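Local coordinates for protein leucyl aminopeptidase (Trypanosoma brucei brucei, PDB 5NTD) that probably removes leucine and other residues from the N-termini of peptides as an M17 aminopeptidase, its manganese-containing active site here holding the inhibitor bestatin, at residues G[44-49]-G[101-106]; G[200-205]-G[323-328]; G[380-385]-G[481-486]. One frame throughout, in Å; residues are numbered along the deposited sequence.

Contact 1. Residues G[44-49]-G[101-106]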
loop_
_atom_site.group_PDB
_atom_site.type_symbol
_atom_site.label_atom_id
_atom_site.label_comp_id
_atom_site.label_asym_id
_atom_site.label_seq_id
_atom_site.Cartn_x
_atom_site.Cartn_y
_atom_site.Cartn_z
ATOM N N SER G 44 -36.338 -5.520 41.640
ATOM C CA SER G 44 -35.843 -6.821 41.137
ATOM C C SER G 44 -34.682 -7.315 41.964
ATOM O O SER G 44 -34.258 -6.649 42.907
ATOM C CB SER G 44 -35.412 -6.728 39.644
ATOM O OG SER G 44 -34.167 -6.053 39.469
ATOM N N GLY G 45 -34.088 -8.423 41.508
ATOM C CA GLY G 45 -32.877 -9.003 42.143
ATOM C C GLY G 45 -31.538 -8.347 41.861
ATOM O O GLY G 45 -30.479 -8.819 42.308
ATOM N N LEU G 46 -31.580 -7.210 41.178
ATOM C CA LEU G 46 -30.361 -6.434 40.946
ATOM C C LEU G 46 -30.575 -4.983 41.318
ATOM O O LEU G 46 -31.569 -4.374 40.943
ATOM C CB LEU G 46 -29.949 -6.532 39.474
ATOM C CG LEU G 46 -28.714 -5.745 39.081
ATOM C CD1 LEU G 46 -27.443 -6.264 39.752
ATOM C CD2 LEU G 46 -28.553 -5.776 37.557
ATOM N N ALA G 47 -29.611 -4.431 42.024
ATOM C CA ALA G 47 -29.594 -2.988 42.280
ATOM C C ALA G 47 -28.220 -2.444 42.020
ATOM O O ALA G 47 -27.205 -3.096 42.335
ATOM C CB ALA G 47 -29.993 -2.682 43.720
ATOM N N VAL G 48 -28.190 -1.226 41.495
ATOM C CA VAL G 48 -26.926 -0.568 41.138
ATOM C C VAL G 48 -26.787 0.708 41.949
ATOM O O VAL G 48 -27.734 1.477 42.064
ATOM C CB VAL G 48 -26.863 -0.277 39.633
ATOM C CG1 VAL G 48 -25.481 0.237 39.227
ATOM C CG2 VAL G 48 -27.221 -1.511 38.821
ATOM N N LEU G 49 -25.601 0.924 42.469
ATOM C CA LEU G 49 -25.288 2.130 43.172
ATOM C C LEU G 49 -24.053 2.797 42.580
ATOM O O LEU G 49 -22.950 2.241 42.653
ATOM C CB LEU G 49 -25.022 1.821 44.657
ATOM C CG LEU G 49 -24.561 3.009 45.534
ATOM C CD1 LEU G 49 -25.614 4.105 45.585
ATOM C CD2 LEU G 49 -24.214 2.538 46.940
ATOM N N ARG G 101 -28.461 -8.905 44.201
ATOM C CA ARG G 101 -27.077 -8.535 43.870
ATOM C C ARG G 101 -27.038 -7.021 43.855
ATOM O O ARG G 101 -27.842 -6.391 43.180
ATOM C CB ARG G 101 -26.642 -9.094 42.518
ATOM C CG ARG G 101 -25.190 -8.841 42.162
ATOM C CD ARG G 101 -24.208 -9.548 43.087
ATOM N NE ARG G 101 -22.902 -9.754 42.481
ATOM C CZ ARG G 101 -21.875 -10.391 43.051
ATOM N NH1 ARG G 101 -21.954 -10.873 44.275
ATOM N NH2 ARG G 101 -20.742 -10.539 42.381
ATOM N N VAL G 102 -26.095 -6.473 44.591
ATOM C CA VAL G 102 -25.875 -5.030 44.634
ATOM C C VAL G 102 -24.527 -4.723 44.019
ATOM O O VAL G 102 -23.512 -5.206 44.505
ATOM C CB VAL G 102 -25.878 -4.461 46.077
ATOM C CG1 VAL G 102 -25.594 -2.966 46.073
ATOM C CG2 VAL G 102 -27.222 -4.706 46.727
ATOM N N VAL G 103 -24.548 -3.938 42.943
ATOM C CA VAL G 103 -23.309 -3.589 42.215
ATOM C C VAL G 103 -22.983 -2.155 42.445
ATOM O O VAL G 103 -23.747 -1.271 42.099
ATOM C CB VAL G 103 -23.414 -3.819 40.697
ATOM C CG1 VAL G 103 -22.101 -3.478 40.004
ATOM C CG2 VAL G 103 -23.780 -5.270 40.413
ATOM N N VAL G 104 -21.853 -1.952 43.089
ATOM C CA VAL G 104 -21.362 -0.595 43.389
ATOM C C VAL G 104 -20.389 -0.174 42.258
ATOM O O VAL G 104 -19.555 -0.981 41.840
ATOM C CB VAL G 104 -20.618 -0.545 44.722
ATOM C CG1 VAL G 104 -20.046 0.824 44.973
ATOM C CG2 VAL G 104 -21.548 -0.922 45.853
ATOM N N GLY G 105 -20.501 1.078 41.831
ATOM C CA GLY G 105 -19.589 1.661 40.847
ATOM C C GLY G 105 -19.086 3.011 41.254
ATOM O O GLY G 105 -19.865 3.861 41.644
ATOM N N GLU G 106 -17.779 3.184 41.184
ATOM C CA GLU G 106 -17.122 4.428 41.601
ATOM C C GLU G 106 -16.814 5.308 40.384
ATOM O O GLU G 106 -16.017 4.959 39.516
ATOM C CB GLU G 106 -15.840 4.182 42.435
ATOM C CG GLU G 106 -15.246 5.454 43.043
ATOM C CD GLU G 106 -13.947 5.208 43.798
ATOM O OE1 GLU G 106 -13.894 4.262 44.603
ATOM O OE2 GLU G 106 -12.961 5.970 43.577
#
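L46 and V103 meet on one face of a parallel strand pair, where CD1 of L46 lies 3.9 Å from CG2 of V103, the two side chains crossing obliquely. CG of L46 stands anti to the backbone N (chi1 179°), and the bend that follows at chi2 brings CD1 over the neighbouring strand, where it also lies 4.0 Å from CB of R101. The R101 chain starts on this same face, together with V48, but its guanidinium leads away from 44-49: NE forms a salt bridge with E133, and NH2 bonds to the carbonyl of G85 of a second subunit, so a charge rooted in the sheet reaches the assembly interface. A47, L49, V102 and V104 occupy the other face, with V102 and V104 packed on helix 69-77.

Between the two faces, five hydrogen bonds join the backbones. R101 N donates to G45 O at 2.8 Å, A47 N to R101 O at 2.9 Å, and the alternation continues through V103 and L49 until G105 N reaches L49 O at 2.8 Å. The strand directions differ by 18°. Strand 140-145 flanks 46-52 and strand 83-89 flanks 99-107, making this an interior parallel strand pair of the mixed six-stranded sheet in the macro-like N-terminal domain of M17 aminopeptidases.

Contact 2. Residues G[200-205]-G[323-328]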
loop_
_atom_site.group_PDB
_atom_site.type_symbol
_atom_site.label_atom_id
_atom_site.label_comp_id
_atom_site.label_asym_id
_atom_site.label_seq_id
_atom_site.Cartn_x
_atom_site.Cartn_y
_atom_site.Cartn_z
ATOM N N GLU G 200 -37.401 11.668 30.702
ATOM C CA GLU G 200 -37.793 10.546 29.810
ATOM C C GLU G 200 -37.750 10.921 28.334
ATOM O O GLU G 200 -37.274 10.151 27.506
ATOM C CB GLU G 200 -39.187 10.019 30.100
ATOM C CG GLU G 200 -39.221 9.063 31.266
ATOM C CD GLU G 200 -40.587 8.454 31.470
ATOM O OE1 GLU G 200 -41.336 8.254 30.476
ATOM O OE2 GLU G 200 -40.903 8.148 32.633
ATOM N N ALA G 201 -38.224 12.102 28.028
ATOM C CA ALA G 201 -38.209 12.596 26.632
ATOM C C ALA G 201 -36.768 12.696 26.087
ATOM O O ALA G 201 -36.482 12.296 24.951
ATOM C CB ALA G 201 -38.889 13.927 26.510
ATOM N N VAL G 202 -35.874 13.176 26.929
ATOM C CA VAL G 202 -34.420 13.258 26.584
ATOM C C VAL G 202 -33.823 11.867 26.347
ATOM O O VAL G 202 -33.165 11.617 25.357
ATOM C CB VAL G 202 -33.610 13.977 27.688
ATOM C CG1 VAL G 202 -32.112 13.877 27.450
ATOM C CG2 VAL G 202 -34.018 15.433 27.730
ATOM N N ALA G 203 -34.080 10.991 27.300
ATOM C CA ALA G 203 -33.585 9.610 27.212
ATOM C C ALA G 203 -34.137 8.916 25.986
ATOM O O ALA G 203 -33.433 8.181 25.280
ATOM C CB ALA G 203 -33.954 8.827 28.435
ATOM N N THR G 204 -35.397 9.188 25.703
ATOM C CA THR G 204 -36.051 8.618 24.502
ATOM C C THR G 204 -35.322 9.063 23.222
ATOM O O THR G 204 -35.096 8.259 22.316
ATOM C CB THR G 204 -37.542 9.013 24.449
ATOM O OG1 THR G 204 -38.158 8.538 25.649
ATOM C CG2 THR G 204 -38.255 8.394 23.227
ATOM N N SER G 205 -35.000 10.350 23.149
ATOM C CA SER G 205 -34.318 10.903 21.970
ATOM C C SER G 205 -32.885 10.350 21.827
ATOM O O SER G 205 -32.436 10.064 20.734
ATOM C CB SER G 205 -34.302 12.411 21.996
ATOM O OG SER G 205 -35.499 12.922 21.412
ATOM N N PHE G 323 -34.534 17.912 17.552
ATOM C CA PHE G 323 -35.788 18.509 17.082
ATOM C C PHE G 323 -36.984 17.871 17.801
ATOM O O PHE G 323 -37.871 18.569 18.278
ATOM C CB PHE G 323 -35.928 18.357 15.598
ATOM C CG PHE G 323 -37.190 18.938 15.037
ATOM C CD1 PHE G 323 -37.226 20.237 14.579
ATOM C CD2 PHE G 323 -38.309 18.148 14.865
ATOM C CE1 PHE G 323 -38.367 20.754 13.975
ATOM C CE2 PHE G 323 -39.459 18.652 14.272
ATOM C CZ PHE G 323 -39.486 19.956 13.824
ATOM N N LEU G 324 -37.033 16.547 17.832
ATOM C CA LEU G 324 -38.165 15.831 18.485
ATOM C C LEU G 324 -38.272 16.218 19.948
ATOM O O LEU G 324 -39.369 16.467 20.454
ATOM C CB LEU G 324 -38.049 14.323 18.398
ATOM C CG LEU G 324 -38.239 13.723 17.002
ATOM C CD1 LEU G 324 -38.151 12.205 17.107
ATOM C CD2 LEU G 324 -39.558 14.149 16.364
ATOM N N THR G 325 -37.135 16.306 20.625
ATOM C CA THR G 325 -37.150 16.680 22.028
ATOM C C THR G 325 -37.721 18.079 22.204
ATOM O O THR G 325 -38.529 18.326 23.098
ATOM C CB THR G 325 -35.763 16.626 22.633
ATOM O OG1 THR G 325 -35.340 15.263 22.596
ATOM C CG2 THR G 325 -35.795 17.092 24.102
ATOM N N ALA G 326 -37.285 18.999 21.362
ATOM C CA ALA G 326 -37.770 20.376 21.413
ATOM C C ALA G 326 -39.301 20.416 21.232
ATOM O O ALA G 326 -39.977 21.220 21.895
ATOM C CB ALA G 326 -37.110 21.238 20.364
ATOM N N VAL G 327 -39.820 19.582 20.322
ATOM C CA VAL G 327 -41.276 19.544 20.067
ATOM C C VAL G 327 -41.997 18.938 21.269
ATOM O O VAL G 327 -42.971 19.483 21.793
ATOM C CB VAL G 327 -41.640 18.750 18.825
ATOM C CG1 VAL G 327 -43.155 18.587 18.714
ATOM C CG2 VAL G 327 -41.102 19.459 17.593
ATOM N N ARG G 328 -41.483 17.821 21.724
ATOM C CA ARG G 328 -42.104 17.119 22.854
ATOM C C ARG G 328 -42.097 17.943 24.154
ATOM O O ARG G 328 -43.084 17.923 24.885
ATOM C CB ARG G 328 -41.463 15.765 23.108
ATOM C CG ARG G 328 -41.962 14.724 22.153
ATOM C CD ARG G 328 -41.150 13.453 22.246
ATOM N NE ARG G 328 -41.888 12.316 21.697
ATOM C CZ ARG G 328 -41.346 11.137 21.353
ATOM N NH1 ARG G 328 -40.030 10.906 21.514
ATOM N NH2 ARG G 328 -42.126 10.189 20.852
HETATM O O HOH W 1 -38.118 12.523 22.819
#
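Helical segments 200-205 and 323-328 run nearly antiparallel, at 159° between their directions, and their axes approach to 9.4 Å. The closest pair of CA atoms is that of A201 and T325, 6.2 Å apart, where the small A201 side chain points toward the partner helix.

One turn further along 200-205, the hydroxyls of S205 and T325 meet tip to tip, OG to OG1 at 2.6 Å, in a short hydrogen bond between the helices. T325 holds OG1 beside its backbone N, anti to the carbonyl carbon (chi1 -64°), which turns the hydroxyl toward S205. The carbonyl of C321, within helix 314-328, is a possible acceptor for either hydroxyl; with one proton each, the two can donate in only two of these three directions at a time.

A water extends the polar seam. It donates to A201 O at 2.7 Å and to S205 OG at 3.0 Å, and accepts from R328 NH1 at 2.8 Å, lying in the guanidinium plane at its edge. The extended R328 chain crosses the T204 side chain at about a right angle, bringing NH1 to 3.5 Å from CG2 of T204. The hydroxyl of T204 turns back instead, to E200 O at 2.6 Å; it arrives from above the carbonyl plane, on the face opposite T204 N.

On its other side, 323-328 packs against strands 268-274 and 334-344 through F323. The contact is thus a near-antiparallel helix pair, bridged by hydroxyls and water, that joins helix 196-214 to a sheet-covering helix of the catalytic α/β domain.

Contact 3. Residues G[380-385]-G[481-486]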
loop_
_atom_site.group_PDB
_atom_site.type_symbol
_atom_site.label_atom_id
_atom_site.label_comp_id
_atom_site.label_asym_id
_atom_site.label_seq_id
_atom_site.Cartn_x
_atom_site.Cartn_y
_atom_site.Cartn_z
ATOM N N ASP G 380 -25.917 22.142 0.085
ATOM C CA ASP G 380 -27.306 22.295 -0.362
ATOM C C ASP G 380 -28.262 22.479 0.841
ATOM O O ASP G 380 -29.179 23.262 0.798
ATOM C CB ASP G 380 -27.734 21.115 -1.222
ATOM C CG ASP G 380 -27.357 21.303 -2.687
ATOM O OD1 ASP G 380 -26.916 22.415 -3.066
ATOM O OD2 ASP G 380 -27.558 20.355 -3.479
ATOM N N GLY G 381 -28.006 21.728 1.898
ATOM C CA GLY G 381 -28.781 21.803 3.151
ATOM C C GLY G 381 -28.768 23.182 3.792
ATOM O O GLY G 381 -29.807 23.729 4.097
ATOM N N VAL G 382 -27.596 23.753 3.954
ATOM C CA VAL G 382 -27.474 25.077 4.612
ATOM C C VAL G 382 -27.968 26.206 3.720
ATOM O O VAL G 382 -28.520 27.186 4.203
ATOM C CB VAL G 382 -26.061 25.411 5.132
ATOM C CG1 VAL G 382 -25.609 24.363 6.126
ATOM C CG2 VAL G 382 -25.054 25.555 4.004
ATOM N N PHE G 383 -27.799 26.059 2.412
ATOM C CA PHE G 383 -28.376 27.057 1.481
ATOM C C PHE G 383 -29.909 27.004 1.548
ATOM O O PHE G 383 -30.562 28.036 1.636
ATOM C CB PHE G 383 -27.972 26.905 0.043
ATOM C CG PHE G 383 -28.418 28.066 -0.803
ATOM C CD1 PHE G 383 -27.682 29.257 -0.828
ATOM C CD2 PHE G 383 -29.603 28.008 -1.531
ATOM C CE1 PHE G 383 -28.100 30.355 -1.615
ATOM C CE2 PHE G 383 -30.015 29.089 -2.306
ATOM C CZ PHE G 383 -29.272 30.262 -2.341
ATOM N N HIS G 384 -30.429 25.800 1.541
ATOM C CA HIS G 384 -31.859 25.623 1.681
ATOM C C HIS G 384 -32.391 26.310 2.968
ATOM O O HIS G 384 -33.372 27.055 2.949
ATOM C CB HIS G 384 -32.209 24.151 1.753
ATOM C CG HIS G 384 -33.680 23.896 1.847
ATOM N ND1 HIS G 384 -34.522 24.003 0.758
ATOM C CD2 HIS G 384 -34.461 23.539 2.901
ATOM C CE1 HIS G 384 -35.755 23.699 1.134
ATOM N NE2 HIS G 384 -35.743 23.420 2.428
ATOM N N ALA G 385 -31.725 26.039 4.075
ATOM C CA ALA G 385 -32.146 26.575 5.381
ATOM C C ALA G 385 -32.058 28.093 5.414
ATOM O O ALA G 385 -32.920 28.743 5.993
ATOM C CB ALA G 385 -31.326 25.992 6.519
ATOM N N THR G 481 -19.361 28.395 2.336
ATOM C CA THR G 481 -19.407 29.055 1.022
ATOM C C THR G 481 -20.800 28.947 0.388
ATOM O O THR G 481 -21.106 29.680 -0.538
ATOM C CB THR G 481 -18.386 28.506 0.012
ATOM O OG1 THR G 481 -18.739 27.164 -0.370
ATOM C CG2 THR G 481 -16.965 28.557 0.582
ATOM N N HIS G 482 -21.607 28.034 0.893
ATOM C CA HIS G 482 -22.977 27.833 0.373
ATOM C C HIS G 482 -24.104 28.401 1.255
ATOM O O HIS G 482 -25.277 28.183 1.015
ATOM C CB HIS G 482 -23.186 26.374 0.093
ATOM C CG HIS G 482 -22.169 25.851 -0.852
ATOM N ND1 HIS G 482 -22.128 26.226 -2.185
ATOM C CD2 HIS G 482 -21.081 25.079 -0.640
ATOM C CE1 HIS G 482 -21.088 25.661 -2.760
ATOM N NE2 HIS G 482 -20.440 24.952 -1.850
ATOM N N LEU G 483 -23.718 29.151 2.272
ATOM C CA LEU G 483 -24.684 29.923 3.077
ATOM C C LEU G 483 -25.239 31.031 2.203
ATOM O O LEU G 483 -24.513 31.629 1.409
ATOM C CB LEU G 483 -24.031 30.548 4.309
ATOM C CG LEU G 483 -23.616 29.534 5.390
ATOM C CD1 LEU G 483 -22.662 30.136 6.377
ATOM C CD2 LEU G 483 -24.849 28.974 6.090
ATOM N N SER G 484 -26.534 31.270 2.318
ATOM C CA SER G 484 -27.163 32.397 1.582
ATOM C C SER G 484 -26.585 33.729 2.028
ATOM O O SER G 484 -26.293 33.895 3.201
ATOM C CB SER G 484 -28.665 32.422 1.817
ATOM O OG SER G 484 -29.271 33.529 1.146
ATOM N N PRO G 485 -26.411 34.679 1.095
ATOM C CA PRO G 485 -26.079 36.059 1.473
ATOM C C PRO G 485 -27.128 36.738 2.387
ATOM O O PRO G 485 -26.794 37.620 3.152
ATOM C CB PRO G 485 -26.038 36.784 0.134
ATOM C CG PRO G 485 -25.822 35.730 -0.884
ATOM C CD PRO G 485 -26.480 34.506 -0.361
ATOM N N LYS G 486 -28.366 36.267 2.323
ATOM C CA LYS G 486 -29.447 36.728 3.232
ATOM C C LYS G 486 -29.161 36.423 4.705
ATOM O O LYS G 486 -29.776 36.995 5.601
ATOM C CB LYS G 486 -30.766 36.037 2.932
ATOM C CG LYS G 486 -31.368 36.331 1.588
ATOM C CD LYS G 486 -32.670 35.530 1.501
ATOM C CE LYS G 486 -33.297 35.561 0.118
ATOM N NZ LYS G 486 -34.431 34.597 0.047
#
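The hydroxyl of S484 accepts from K486 N at 3.1 Å, with an N-H...O angle of 149°, and also bonds to the side chain of N387. The first bond closes an ST turn, in the loop that leads from helix 471-480 to strand 490-495 of the catalytic α/β domain; the second ties that turn to the end of helix 374-387, the helix that carries 380-385. S484 N is held as well, by the hydroxyl of T386, so the amide N and the hydroxyl of this serine are both engaged by residues just after 380-385.

No hydrogen bond passes directly between the two segments, and what joins them directly is the packing of V382 and F383 on the loop's side chains and backbone. F383 places CG anti to its backbone N (chi1 -171°), which lays the ring alongside the loop. The H482 carbonyl oxygen sits at the ring's edge, in its plane, 3.2 Å from CD1, and the same oxygen is 3.1 Å from CB of F383. CE1 of F383 also comes to 4.0 Å from CB of S484, which stands off to one side of the ring plane. The aromatic ring is therefore set against a carbonyl and a serine methylene, and it also touches K360 and S361 of another loop.

The H482 imidazole leads away from the helix. Its ND1 bonds to the hydroxyl of S361, and its ring meets that of F478 with the planes at about 55°. V382 also contacts V287 of strand 283-291, and so links the central sheet to the loop. L483 reaches back to V382, with CD2 of L483 3.9 Å from CB of V382 and 4.0 Å from its CG2.

The three contacts follow one another along the chain without overlap. Contact 1 belongs to the N-terminal domain, contact 3 to the catalytic domain, and they lie on opposite sides of the chain's centre with their own centres 51 Å apart. Contact 2 is nearest the middle, its centre 28 Å from that of contact 1 and 27 Å from that of contact 3; nearest atoms are about 16 and 12 Å apart, so none touch. Contact 3 has a direct sequence link to the active site: its helix 374-387 begins right after the manganese ligands D371 and E373, and R375 in its first turn lines the bicarbonate pocket. Helix 314-328 of contact 2 similarly follows the manganese ligand D312.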